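Local coordinates for protein transketolase (Campylobacter jejuni, PDB 3L84) that belongs to the transketolase family of thiamine diphosphate-dependent enzymes and combines two cofactor-binding domains with a C-terminal domain, at residues A[519-524]-A[546-551]; A[553-558]-A[576-581]; A[45-48]-A[54-57]; A[58-63]-A[402-407]; A[5-10]-A[215-220]. All coordinates share one frame; numbering follows the deposited sequence. Where two conformers were deposited one is given.

Contact 1: A[519-524]-A[546-551]; sequences LLKESK and ELEKQG
S523 and E548 meet through one carboxylate oxygen. S523 OG lies 2.8 Å from E548 OE2. The direction of the serine proton is not settled, because OG also lies within hydrogen-bonding range of the backbone oxygen of C554. The glutamate approaches from the helix side. A bend at chi2, -93°, turns its carboxylate across to the serine. OE2 has a second partner, the backbone N of C554, so the branch that meets S523 is held from two directions.

K521 comes from the opposite direction. Its CG is anti to the backbone N and the rest of the chain is extended, which carries the amine straight out to the helix. The end of the lysine runs alongside the glutamate stem: NZ is 3.6 Å from E548 CG, and K521 CE is 3.6 Å from E548 OE2. The charged atoms, K521 NZ and E548 OE2, stay 4.3 Å apart, beyond a salt bridge. The lysine charge may still lend the carboxylate some electrostatic support. K521 NZ has a weak hydrogen bond to N545 one turn earlier in the helix.

This is a surface contact of the C-terminal domain. It joins the end of edge strand 518-521, at a classic beta bulge of L520 and K521 opposite V556, to the last turn of helix 537-549, and strand 554-558 lies next to both.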
# COMPACT_ATOMS: atom_id res chain seq x y z
N LEU A 519 33.48 -1.17 11.09
CA LEU A 519 33.91 -0.50 12.33
C LEU A 519 34.33 0.95 12.09
O LEU A 519 35.16 1.22 11.23
CB LEU A 519 35.09 -1.27 12.97
CG LEU A 519 34.74 -2.54 13.73
CD1 LEU A 519 35.99 -3.34 14.00
CD2 LEU A 519 34.02 -2.18 15.05
N LEU A 520 33.77 1.87 12.88
CA LEU A 520 34.21 3.28 12.97
C LEU A 520 35.16 3.47 14.14
O LEU A 520 35.94 4.42 14.15
CB LEU A 520 33.01 4.23 13.19
CG LEU A 520 32.14 4.39 12.00
CD1 LEU A 520 30.89 5.15 12.39
CD2 LEU A 520 32.88 5.13 10.89
N LYS A 521 35.05 2.62 15.15
CA LYS A 521 35.89 2.71 16.35
C LYS A 521 36.09 1.31 16.83
O LYS A 521 35.13 0.53 16.88
CB LYS A 521 35.21 3.57 17.43
CG LYS A 521 35.99 3.75 18.71
CD LYS A 521 35.18 4.64 19.65
CE LYS A 521 35.77 4.78 21.02
NZ LYS A 521 35.18 6.00 21.65
N GLU A 522 37.33 0.97 17.14
CA GLU A 522 37.68 -0.38 17.59
C GLU A 522 38.59 -0.26 18.78
O GLU A 522 39.59 0.43 18.72
CB GLU A 522 38.36 -1.18 16.50
CG GLU A 522 38.62 -2.67 16.82
CD GLU A 522 39.12 -3.50 15.66
OE1 GLU A 522 39.78 -2.95 14.76
OE2 GLU A 522 38.88 -4.72 15.65
N SER A 523 38.24 -0.98 19.83
CA SER A 523 39.02 -0.99 21.06
C SER A 523 39.35 -2.41 21.45
O SER A 523 38.50 -3.31 21.38
CB SER A 523 38.25 -0.31 22.19
OG SER A 523 37.91 1.02 21.85
N LYS A 524 40.59 -2.60 21.93
CA LYS A 524 41.02 -3.88 22.45
C LYS A 524 40.14 -4.26 23.64
O LYS A 524 39.80 -3.42 24.49
CB LYS A 524 42.50 -3.81 22.85
N GLU A 546 31.92 8.87 25.74
CA GLU A 546 31.58 9.00 27.14
C GLU A 546 31.86 7.71 27.93
O GLU A 546 32.41 7.76 29.03
CB GLU A 546 30.12 9.46 27.30
CG GLU A 546 29.66 9.66 28.75
CD GLU A 546 30.42 10.75 29.49
OE1 GLU A 546 30.96 11.65 28.80
OE2 GLU A 546 30.47 10.71 30.75
N LEU A 547 31.48 6.56 27.37
CA LEU A 547 31.73 5.27 28.00
C LEU A 547 33.24 5.05 28.20
O LEU A 547 33.65 4.62 29.25
CB LEU A 547 31.09 4.12 27.21
CG LEU A 547 29.56 3.95 27.30
CD1 LEU A 547 29.03 3.16 26.13
CD2 LEU A 547 29.15 3.28 28.60
N GLU A 548 34.04 5.41 27.20
CA GLU A 548 35.50 5.30 27.31
C GLU A 548 36.04 6.23 28.42
O GLU A 548 36.92 5.83 29.19
CB GLU A 548 36.15 5.61 25.96
CG GLU A 548 35.89 4.57 24.89
CD GLU A 548 36.94 3.48 24.76
OE1 GLU A 548 37.89 3.40 25.60
OE2 GLU A 548 36.81 2.68 23.80
N LYS A 549 35.50 7.44 28.53
CA LYS A 549 35.90 8.38 29.59
C LYS A 549 35.55 7.78 30.96
O LYS A 549 36.30 8.00 31.95
CB LYS A 549 35.22 9.73 29.36
CG LYS A 549 35.40 10.78 30.41
CD LYS A 549 34.71 12.08 29.96
CE LYS A 549 35.01 13.22 30.95
NZ LYS A 549 34.44 14.52 30.49
N GLN A 550 34.46 7.01 31.03
CA GLN A 550 34.06 6.30 32.25
C GLN A 550 34.76 4.94 32.47
O GLN A 550 34.47 4.27 33.45
CB GLN A 550 32.52 6.15 32.33
CG GLN A 550 31.79 7.50 32.37
CD GLN A 550 30.25 7.41 32.45
OE1 GLN A 550 29.70 6.53 33.10
NE2 GLN A 550 29.57 8.37 31.82
N GLY A 551 35.68 4.56 31.59
CA GLY A 551 36.46 3.32 31.74
C GLY A 551 35.93 2.05 31.09
O GLY A 551 36.29 0.95 31.48

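Contact 2: A[553-558]-A[576-581]; sequences ACNVVS and LLKGEV
N555 and V557 of strand 554-558 come nearest to the point where segment 576-581 leaves helix 570-576: N555 CA is 7.1 Å from K578 CA and V557 CA 6.9 Å from L576 CA. The one hydrogen bond between the segments runs from N555 ND2 to L576 O, 3.1 Å away, and the N-H points almost straight at the oxygen (167°). The oxygen lies in the amide plane of N555, but the donor sits well above the carbonyl plane, 48° out of it, and not on a lone pair. The same oxygen takes a weak backbone bond from K578 N.

The other end of the amide is also held: N555 OD1 accepts from the backbone N of S523. With both ends bonded, the flip of the amide is fixed in this buried place. The contact belongs to the mixed sheet of the C-terminal domain. Strand 528-532 lies between strands 554-558 and 580-584, and the helical connection passes over it as a right-handed crossover between parallel strands.

K578 CG packs against the amide, 3.4 Å from N555 ND2. A bend at chi2 of -63° then takes the lysine chain away from the strand, and its NZ reaches back weakly to E574 O. V557 meets L576 at about a right angle. V557 CG2 is 4.0 Å from L576 CB, and V557 CG1 is 4.1 Å from L576 CD2.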
# COMPACT_ATOMS: atom_id res chain seq x y z
N ALA A 553 35.80 0.10 27.43
CA ALA A 553 36.25 -0.01 26.04
C ALA A 553 35.07 -0.33 25.12
O ALA A 553 34.29 -1.23 25.44
CB ALA A 553 37.33 -1.09 25.93
N CYS A 554 34.97 0.39 24.00
CA CYS A 554 33.86 0.23 23.07
C CYS A 554 34.27 0.11 21.61
O CYS A 554 35.25 0.73 21.17
CB CYS A 554 32.96 1.45 23.12
SG CYS A 554 32.14 1.71 24.64
N ASN A 555 33.55 -0.75 20.89
CA ASN A 555 33.48 -0.69 19.43
C ASN A 555 32.29 0.15 19.01
O ASN A 555 31.28 0.17 19.71
CB ASN A 555 33.34 -2.10 18.81
CG ASN A 555 34.64 -2.89 18.78
OD1 ASN A 555 35.71 -2.44 19.25
ND2 ASN A 555 34.56 -4.08 18.17
N VAL A 556 32.38 0.81 17.85
CA VAL A 556 31.23 1.45 17.23
C VAL A 556 31.18 0.96 15.79
O VAL A 556 32.17 1.04 15.05
CB VAL A 556 31.32 2.98 17.25
CG1 VAL A 556 30.10 3.57 16.55
CG2 VAL A 556 31.41 3.51 18.70
N VAL A 557 30.03 0.43 15.43
CA VAL A 557 29.73 -0.10 14.13
C VAL A 557 28.68 0.73 13.44
O VAL A 557 27.62 1.01 14.02
CB VAL A 557 29.21 -1.55 14.28
CG1 VAL A 557 28.64 -2.09 12.93
CG2 VAL A 557 30.29 -2.50 14.83
N SER A 558 28.99 1.14 12.22
CA SER A 558 28.00 1.73 11.33
C SER A 558 27.44 0.64 10.41
O SER A 558 28.22 -0.13 9.82
CB SER A 558 28.59 2.87 10.51
OG SER A 558 27.58 3.43 9.65
N LEU A 576 33.61 -7.42 14.31
CA LEU A 576 32.80 -6.25 14.62
C LEU A 576 32.11 -6.32 15.97
O LEU A 576 32.09 -5.33 16.73
CB LEU A 576 31.73 -6.02 13.56
CG LEU A 576 32.16 -5.17 12.36
CD1 LEU A 576 33.45 -5.66 11.67
CD2 LEU A 576 31.01 -5.08 11.37
N LEU A 577 31.50 -7.47 16.25
CA LEU A 577 30.51 -7.60 17.31
C LEU A 577 31.14 -8.14 18.59
O LEU A 577 31.05 -9.34 18.90
CB LEU A 577 29.33 -8.46 16.83
CG LEU A 577 28.62 -7.96 15.54
CD1 LEU A 577 27.58 -8.99 15.07
CD2 LEU A 577 28.01 -6.58 15.74
N LYS A 578 31.72 -7.23 19.34
CA LYS A 578 32.45 -7.59 20.55
C LYS A 578 31.67 -7.24 21.82
O LYS A 578 30.97 -6.24 21.88
CB LYS A 578 33.76 -6.82 20.59
CG LYS A 578 34.74 -7.21 19.51
CD LYS A 578 35.18 -8.63 19.61
CE LYS A 578 36.33 -8.92 18.66
NZ LYS A 578 36.64 -10.34 18.71
N GLY A 579 31.80 -8.08 22.84
CA GLY A 579 31.19 -7.80 24.13
C GLY A 579 29.69 -7.80 24.04
O GLY A 579 29.10 -8.59 23.29
N GLU A 580 29.05 -6.93 24.82
CA GLU A 580 27.60 -6.81 24.77
C GLU A 580 27.27 -5.80 23.67
O GLU A 580 27.78 -4.67 23.64
CB GLU A 580 27.10 -6.34 26.12
CG GLU A 580 25.60 -6.38 26.28
CD GLU A 580 25.19 -6.31 27.74
OE1 GLU A 580 24.62 -7.30 28.27
OE2 GLU A 580 25.52 -5.30 28.41
N VAL A 581 26.45 -6.23 22.72
CA VAL A 581 26.16 -5.47 21.49
C VAL A 581 24.81 -4.80 21.64
O VAL A 581 23.81 -5.49 21.90
CB VAL A 581 26.16 -6.39 20.27
CG1 VAL A 581 25.90 -5.58 18.98
CG2 VAL A 581 27.50 -7.19 20.16

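Contact 3: A[45-48]-A[54-57]; sequences HLKH and TWLN
K47 reaches across to W55 and N57. In the conformer described, one of two, its CB points toward the 54-57 segment, and CG, anti to the backbone N (chi1 -176°), meets the far end of the indole, 3.7 Å from W55 CH2. K47 CD stays beside the same carbon at 3.6 Å. The chain then bends at chi3, and K47 CE comes to 3.5 Å from W55 CH2. The lysine thus crosses the tryptophan at about a right angle. K47 NZ ends on the backbone of N57, with a hydrogen bond of 2.7 Å to N57 O, the donor tilted 25° from the carbonyl plane. This tip geometry is provisional. N57 ND2, also a donor, is bonded to D143 OD1, the carboxylate that makes a long, weak ion pair with K47 NZ. Around the ring, the backbone N of H48 lies at the W55 edge and the carbonyl carbon of N57 over one face. W304 of helix 293-310 meets the indole edge-to-face.

Both segments belong to the loop that leads into strand 60-63. The lysine carbons supply apolar packing, while its ammonium donates to a carbonyl and D143 probably offers weak charge compensation.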
# COMPACT_ATOMS: atom_id res chain seq x y z
N HIS A 45 -2.09 -8.54 -35.39
CA HIS A 45 -1.67 -7.15 -35.26
C HIS A 45 -0.34 -6.99 -34.52
O HIS A 45 0.39 -6.03 -34.77
CB HIS A 45 -2.74 -6.36 -34.50
CG HIS A 45 -4.01 -6.21 -35.27
ND1 HIS A 45 -4.28 -5.10 -36.04
CD2 HIS A 45 -5.07 -7.04 -35.41
CE1 HIS A 45 -5.47 -5.25 -36.61
NE2 HIS A 45 -5.96 -6.43 -36.26
N LEU A 46 -0.05 -7.89 -33.60
CA LEU A 46 1.12 -7.77 -32.74
C LEU A 46 2.39 -7.91 -33.54
O LEU A 46 2.54 -8.87 -34.33
CB LEU A 46 1.06 -8.87 -31.67
CG LEU A 46 1.97 -8.73 -30.46
CD1 LEU A 46 1.45 -7.58 -29.59
CD2 LEU A 46 2.05 -10.01 -29.68
N LYS A 47 3.30 -6.96 -33.36
CA LYS A 47 4.59 -6.98 -34.01
C LYS A 47 5.62 -7.42 -32.97
O LYS A 47 5.80 -6.76 -31.92
CB LYS A 47 4.89 -5.59 -34.52
CG LYS A 47 6.16 -5.45 -35.31
CD LYS A 47 6.51 -3.97 -35.48
CE LYS A 47 6.94 -3.35 -34.16
NZ LYS A 47 7.69 -2.14 -34.37
N HIS A 48 6.26 -8.55 -33.21
CA HIS A 48 7.15 -9.18 -32.24
C HIS A 48 7.99 -10.24 -32.91
O HIS A 48 7.61 -10.79 -33.95
CB HIS A 48 6.34 -9.76 -31.06
CG HIS A 48 5.43 -10.92 -31.37
ND1 HIS A 48 4.41 -10.91 -32.31
CD2 HIS A 48 5.36 -12.11 -30.76
CE1 HIS A 48 3.78 -12.08 -32.28
NE2 HIS A 48 4.33 -12.82 -31.33
N THR A 54 13.90 -9.59 -26.86
CA THR A 54 14.49 -8.32 -26.45
C THR A 54 14.52 -7.25 -27.54
O THR A 54 15.04 -6.18 -27.31
CB THR A 54 15.96 -8.51 -25.91
OG1 THR A 54 16.89 -8.73 -26.96
CG2 THR A 54 16.04 -9.68 -24.87
N TRP A 55 13.96 -7.52 -28.71
CA TRP A 55 13.93 -6.54 -29.80
C TRP A 55 13.31 -5.25 -29.28
O TRP A 55 12.16 -5.23 -28.85
CB TRP A 55 13.14 -7.09 -30.98
CG TRP A 55 12.90 -6.08 -32.07
CD1 TRP A 55 13.71 -5.03 -32.46
CD2 TRP A 55 11.72 -6.01 -32.89
NE1 TRP A 55 13.08 -4.34 -33.46
CE2 TRP A 55 11.86 -4.90 -33.73
CE3 TRP A 55 10.56 -6.78 -32.97
CZ2 TRP A 55 10.90 -4.53 -34.67
CZ3 TRP A 55 9.59 -6.43 -33.89
CH2 TRP A 55 9.78 -5.30 -34.74
N LEU A 56 14.07 -4.17 -29.32
CA LEU A 56 13.68 -2.95 -28.59
C LEU A 56 12.37 -2.34 -29.08
O LEU A 56 11.67 -1.71 -28.30
CB LEU A 56 14.79 -1.91 -28.71
CG LEU A 56 14.67 -0.70 -27.82
CD1 LEU A 56 14.77 -1.05 -26.34
CD2 LEU A 56 15.79 0.28 -28.18
N ASN A 57 12.07 -2.48 -30.37
CA ASN A 57 10.89 -1.85 -30.96
C ASN A 57 9.72 -2.81 -31.14
O ASN A 57 8.81 -2.52 -31.90
CB ASN A 57 11.22 -1.11 -32.27
CG ASN A 57 10.13 -0.13 -32.69
OD1 ASN A 57 9.59 0.59 -31.87
ND2 ASN A 57 9.78 -0.11 -33.98

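Contact 4: A[58-63]-A[402-407]; sequences RDRLVF and ARYGIF
Segment 58-63 runs from a loop into strand 60-63, and segment 402-407 is the end of helix 391-404, which G405 leaves with positive phi. The backbones stay well apart, with R60 CA and Y404 CA 9.0 Å from each other, so side chains and water fill the space between.

R60 meets Y404 twice. Its guanidinium lies flat on the ring, planes 8° apart, with R60 NH2 over the ring centre and 3.5 Å from Y404 CE1. The cation-pi contact is off-centre, since R60 CZ stands 30° off the ring normal. R60 NH2 also donates to Y404 O at 2.9 Å, in the carbonyl plane and on a lone pair. One residue therefore offers the arginine both its ring and its backbone. A bend at chi2, -61°, lets R60 turn back on its own segment, where R60 NH1 bonds R58 O at 2.8 Å.

The contact joins the thiamine diphosphate-binding and pyrimidine-binding domains of one chain. Within this chain, strand 60-63 is an outermost strand of the first domain's parallel sheet. The Y404 hydroxyl continues the link through a hydrogen bond to H144.

On the opposite face of the R60 guanidinium lies R58 NH1. This second arginine has its charge answered by a salt bridge from NE to E110. Water 1 links R58 NH1, at 2.9 Å, to Y404 O. Water 3 accepts from R60 NE at 2.9 Å, in the guanidinium plane, and lies 2.8 Å from R403 O. Water 2 joins R403 O to R58 NH2 by a bond that is weak at the arginine.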
# COMPACT_ATOMS: atom_id res chain seq x y z
N ARG A 58 9.75 -3.93 -30.45
CA ARG A 58 8.60 -4.83 -30.42
C ARG A 58 7.39 -4.17 -29.76
O ARG A 58 7.52 -3.34 -28.86
CB ARG A 58 8.93 -6.10 -29.64
CG ARG A 58 9.11 -5.90 -28.17
CD ARG A 58 9.72 -7.11 -27.51
NE ARG A 58 9.78 -6.98 -26.05
CZ ARG A 58 10.82 -6.44 -25.43
NH1 ARG A 58 11.82 -5.90 -26.09
NH2 ARG A 58 10.87 -6.41 -24.12
N ASP A 59 6.19 -4.55 -30.18
CA ASP A 59 5.02 -4.24 -29.36
C ASP A 59 5.16 -4.94 -28.00
O ASP A 59 5.68 -6.05 -27.92
CB ASP A 59 3.74 -4.73 -30.01
CG ASP A 59 3.36 -3.99 -31.25
OD1 ASP A 59 3.83 -2.85 -31.51
OD2 ASP A 59 2.56 -4.54 -32.04
N ARG A 60 4.70 -4.28 -26.95
CA ARG A 60 4.75 -4.82 -25.59
C ARG A 60 3.32 -5.29 -25.24
O ARG A 60 2.40 -4.49 -25.21
CB ARG A 60 5.24 -3.80 -24.55
CG ARG A 60 6.56 -3.03 -24.82
CD ARG A 60 7.70 -3.96 -24.94
NE ARG A 60 9.03 -3.36 -24.74
CZ ARG A 60 9.75 -2.72 -25.66
NH1 ARG A 60 9.26 -2.49 -26.87
NH2 ARG A 60 11.01 -2.33 -25.42
N LEU A 61 3.16 -6.57 -24.92
CA LEU A 61 1.91 -7.17 -24.52
C LEU A 61 1.95 -7.42 -23.03
O LEU A 61 2.90 -8.03 -22.54
CB LEU A 61 1.71 -8.48 -25.25
CG LEU A 61 0.50 -9.34 -24.91
CD1 LEU A 61 -0.76 -8.57 -25.20
CD2 LEU A 61 0.58 -10.69 -25.67
N VAL A 62 0.96 -6.93 -22.30
CA VAL A 62 0.85 -7.12 -20.85
C VAL A 62 -0.50 -7.74 -20.48
O VAL A 62 -1.56 -7.16 -20.75
CB VAL A 62 0.97 -5.81 -20.09
CG1 VAL A 62 0.83 -6.02 -18.55
CG2 VAL A 62 2.31 -5.08 -20.40
N PHE A 63 -0.48 -8.89 -19.82
CA PHE A 63 -1.68 -9.49 -19.20
C PHE A 63 -1.78 -8.96 -17.78
O PHE A 63 -1.11 -9.50 -16.91
CB PHE A 63 -1.58 -11.02 -19.15
CG PHE A 63 -1.94 -11.74 -20.42
CD1 PHE A 63 -1.38 -11.42 -21.63
CD2 PHE A 63 -2.80 -12.85 -20.36
CE1 PHE A 63 -1.75 -12.14 -22.81
CE2 PHE A 63 -3.13 -13.55 -21.51
CZ PHE A 63 -2.60 -13.19 -22.73
N ALA A 402 12.11 0.19 -16.00
CA ALA A 402 13.25 -0.68 -15.76
C ALA A 402 13.29 -1.91 -16.68
O ALA A 402 14.37 -2.45 -16.93
CB ALA A 402 13.26 -1.10 -14.28
N ARG A 403 12.12 -2.35 -17.14
CA ARG A 403 12.02 -3.47 -18.07
C ARG A 403 12.09 -3.05 -19.51
O ARG A 403 12.27 -3.92 -20.37
CB ARG A 403 10.72 -4.27 -17.82
CG ARG A 403 10.74 -5.08 -16.54
CD ARG A 403 11.61 -6.30 -16.67
NE ARG A 403 11.08 -7.26 -17.64
CZ ARG A 403 11.77 -8.20 -18.28
NH1 ARG A 403 13.08 -8.33 -18.14
NH2 ARG A 403 11.11 -9.03 -19.08
N TYR A 404 11.98 -1.76 -19.83
CA TYR A 404 11.85 -1.37 -21.24
C TYR A 404 13.06 -1.74 -22.07
O TYR A 404 12.90 -2.21 -23.20
CB TYR A 404 11.54 0.15 -21.33
CG TYR A 404 11.21 0.59 -22.72
CD1 TYR A 404 9.94 0.44 -23.22
CD2 TYR A 404 12.17 1.08 -23.57
CE1 TYR A 404 9.63 0.77 -24.49
CE2 TYR A 404 11.89 1.44 -24.85
CZ TYR A 404 10.59 1.29 -25.33
OH TYR A 404 10.30 1.62 -26.64
N GLY A 405 14.25 -1.47 -21.58
CA GLY A 405 15.49 -1.93 -22.19
C GLY A 405 16.64 -0.95 -22.08
O GLY A 405 17.78 -1.35 -22.28
N ILE A 406 16.37 0.33 -21.86
CA ILE A 406 17.39 1.38 -21.93
C ILE A 406 17.38 2.36 -20.73
O ILE A 406 18.20 3.32 -20.75
CB ILE A 406 17.27 2.18 -23.24
CG1 ILE A 406 15.87 2.80 -23.39
CG2 ILE A 406 17.67 1.31 -24.44
CD1 ILE A 406 15.78 3.90 -24.48
N PHE A 407 16.56 2.13 -19.72
CA PHE A 407 16.37 3.10 -18.64
C PHE A 407 16.76 2.57 -17.27
O PHE A 407 16.67 1.37 -16.99
CB PHE A 407 14.93 3.59 -18.57
CG PHE A 407 14.45 4.29 -19.81
CD1 PHE A 407 15.04 5.47 -20.22
CD2 PHE A 407 13.48 3.73 -20.60
CE1 PHE A 407 14.61 6.11 -21.37
CE2 PHE A 407 13.03 4.36 -21.76
CZ PHE A 407 13.65 5.56 -22.14
O HOH W 1 13.66 -4.69 -24.19
O HOH W 2 12.67 -6.50 -21.30
O HOH W 3 10.12 -4.16 -22.21

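Contact 5: A[5-10]-A[215-220]; sequences ILQEQA and HDYEEI
The ring of Y217 carries L6 CB on one face, while A10 CB sits at its edge, near the ring plane. L6 CB is 3.9 Å from the ring centroid and only 8° off the normal, a CH-pi contact almost squarely over the face. Of the ring atoms, Y217 CD1 is nearest to this methylene, also at 3.9 Å. In the conformer described, one of two, the branched end of L6 turns away from the ring and packs on M1 and Y44.

Y217 points its CB toward helix 3-24. With CG anti to the carbonyl carbon (chi1 -59°), the ring extends across to the backbone of that helix. Its hydroxyl settles between successive turns: Y217 OH is 3.4 Å from Q7 CA and 3.6 Å from A10 CB. No hydrogen bond crosses the contact. The hydroxyl finds a polar partner in D37 of helix 30-42, through a weak hydrogen bond. The Q7 side chain adds little, with its CB 4.1 Å from Y217 OH and the rest extended; its backbone CA does the touching.

Y217 is the first residue after the N-cap of helix 217-228. In one of its two conformers, D216 OD1 accepts from E219 N at 2.9 Å, and the carboxylate uses its anti lone pair. The contact is helix packing within the thiamine diphosphate-binding domain: the first turn of the helix following strand 208-213 rests against the N-terminal helix 3-24.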
# COMPACT_ATOMS: atom_id res chain seq x y z
N ILE A 5 -10.41 -19.86 -40.02
CA ILE A 5 -9.10 -20.02 -39.41
C ILE A 5 -9.10 -19.39 -38.02
O ILE A 5 -8.55 -19.96 -37.08
CB ILE A 5 -7.90 -19.48 -40.25
CG1 ILE A 5 -6.55 -19.78 -39.57
CG2 ILE A 5 -7.97 -18.01 -40.44
CD1 ILE A 5 -6.20 -21.25 -39.46
N LEU A 6 -9.76 -18.24 -37.85
CA LEU A 6 -9.77 -17.58 -36.54
C LEU A 6 -10.47 -18.42 -35.49
O LEU A 6 -10.03 -18.49 -34.35
CB LEU A 6 -10.41 -16.19 -36.61
CG LEU A 6 -9.45 -15.08 -37.06
CD1 LEU A 6 -8.41 -14.82 -35.97
CD2 LEU A 6 -8.78 -15.40 -38.37
N GLN A 7 -11.56 -19.07 -35.87
CA GLN A 7 -12.28 -19.92 -34.93
C GLN A 7 -11.40 -21.10 -34.49
O GLN A 7 -11.32 -21.42 -33.31
CB GLN A 7 -13.54 -20.46 -35.58
CG GLN A 7 -14.35 -21.30 -34.67
CD GLN A 7 -15.59 -21.82 -35.38
OE1 GLN A 7 -15.94 -23.01 -35.25
NE2 GLN A 7 -16.26 -20.95 -36.14
N GLU A 8 -10.71 -21.72 -35.44
CA GLU A 8 -9.82 -22.81 -35.10
C GLU A 8 -8.69 -22.34 -34.20
O GLU A 8 -8.35 -22.98 -33.21
CB GLU A 8 -9.27 -23.50 -36.34
CG GLU A 8 -8.60 -24.84 -35.99
CD GLU A 8 -7.82 -25.48 -37.12
OE1 GLU A 8 -6.66 -25.04 -37.35
OE2 GLU A 8 -8.32 -26.45 -37.74
N GLN A 9 -8.09 -21.18 -34.52
CA GLN A 9 -7.03 -20.60 -33.70
C GLN A 9 -7.52 -20.32 -32.29
O GLN A 9 -6.84 -20.66 -31.30
CB GLN A 9 -6.46 -19.34 -34.36
CG GLN A 9 -5.56 -19.65 -35.53
CD GLN A 9 -4.97 -18.38 -36.11
OE1 GLN A 9 -5.66 -17.65 -36.83
NE2 GLN A 9 -3.74 -18.07 -35.73
N ALA A 10 -8.68 -19.70 -32.16
CA ALA A 10 -9.23 -19.35 -30.84
C ALA A 10 -9.51 -20.60 -30.05
O ALA A 10 -9.20 -20.69 -28.85
CB ALA A 10 -10.47 -18.48 -30.98
N HIS A 215 -16.49 -11.58 -28.83
CA HIS A 215 -16.54 -12.86 -29.55
C HIS A 215 -16.82 -12.71 -31.03
O HIS A 215 -17.04 -13.72 -31.72
CB HIS A 215 -17.53 -13.83 -28.89
CG HIS A 215 -17.24 -14.04 -27.45
ND1 HIS A 215 -16.02 -14.52 -27.00
CD2 HIS A 215 -17.97 -13.80 -26.33
CE1 HIS A 215 -16.02 -14.56 -25.68
NE2 HIS A 215 -17.20 -14.14 -25.25
N ASP A 216 -16.81 -11.48 -31.53
CA ASP A 216 -17.05 -11.25 -32.95
C ASP A 216 -15.76 -10.82 -33.61
O ASP A 216 -15.24 -9.74 -33.38
CB ASP A 216 -18.15 -10.21 -33.17
CG ASP A 216 -18.55 -10.10 -34.63
OD1 ASP A 216 -17.92 -9.32 -35.37
OD2 ASP A 216 -19.49 -10.80 -35.06
N TYR A 217 -15.22 -11.70 -34.45
CA TYR A 217 -13.90 -11.47 -35.00
C TYR A 217 -13.81 -10.18 -35.80
O TYR A 217 -12.81 -9.44 -35.67
CB TYR A 217 -13.45 -12.65 -35.87
CG TYR A 217 -13.41 -13.95 -35.10
CD1 TYR A 217 -12.53 -14.13 -34.05
CD2 TYR A 217 -14.26 -14.98 -35.41
CE1 TYR A 217 -12.50 -15.28 -33.32
CE2 TYR A 217 -14.25 -16.17 -34.69
CZ TYR A 217 -13.35 -16.30 -33.63
OH TYR A 217 -13.35 -17.44 -32.87
N GLU A 218 -14.85 -9.89 -36.58
CA GLU A 218 -14.86 -8.67 -37.36
C GLU A 218 -14.86 -7.44 -36.45
O GLU A 218 -14.17 -6.48 -36.73
CB GLU A 218 -16.06 -8.67 -38.33
CG GLU A 218 -16.23 -7.42 -39.19
CD GLU A 218 -17.37 -7.51 -40.22
OE1 GLU A 218 -18.35 -8.27 -40.00
OE2 GLU A 218 -17.30 -6.79 -41.25
N GLU A 219 -15.65 -7.45 -35.39
CA GLU A 219 -15.71 -6.27 -34.52
C GLU A 219 -14.37 -6.07 -33.79
O GLU A 219 -13.89 -4.95 -33.64
CB GLU A 219 -16.80 -6.42 -33.46
CG GLU A 219 -18.22 -6.31 -33.96
CD GLU A 219 -19.24 -6.35 -32.84
OE1 GLU A 219 -19.02 -5.66 -31.80
OE2 GLU A 219 -20.29 -7.04 -33.00
N ILE A 220 -13.73 -7.17 -33.38
CA ILE A 220 -12.43 -7.08 -32.70
C ILE A 220 -11.40 -6.47 -33.65
O ILE A 220 -10.66 -5.56 -33.29
CB ILE A 220 -11.92 -8.45 -32.23
CG1 ILE A 220 -12.88 -9.09 -31.23
CG2 ILE A 220 -10.52 -8.31 -31.62
CD1 ILE A 220 -12.76 -10.63 -31.08

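Contacts 1 and 2 share the C-terminal domain and touch: strands 518-521 and 554-558 are neighbours in its mixed sheet. Contact 1 is at the surface and relies on charged and polar tips; contact 2 is buried and pairs a hydrogen bond from an asparagine amide with valine-leucine packing. Contacts 3 and 4 also touch, where K47 O meets D59 N, and both are buried. In both a basic side chain bonds a carbonyl beside an aromatic ring, but only in contact 4 does the charged group stack on it. Contact 4 also joins two domains and holds waters. Contact 5, partly buried, is apolar packing between helices. It lies about 77 Å from contact 1, centre to centre.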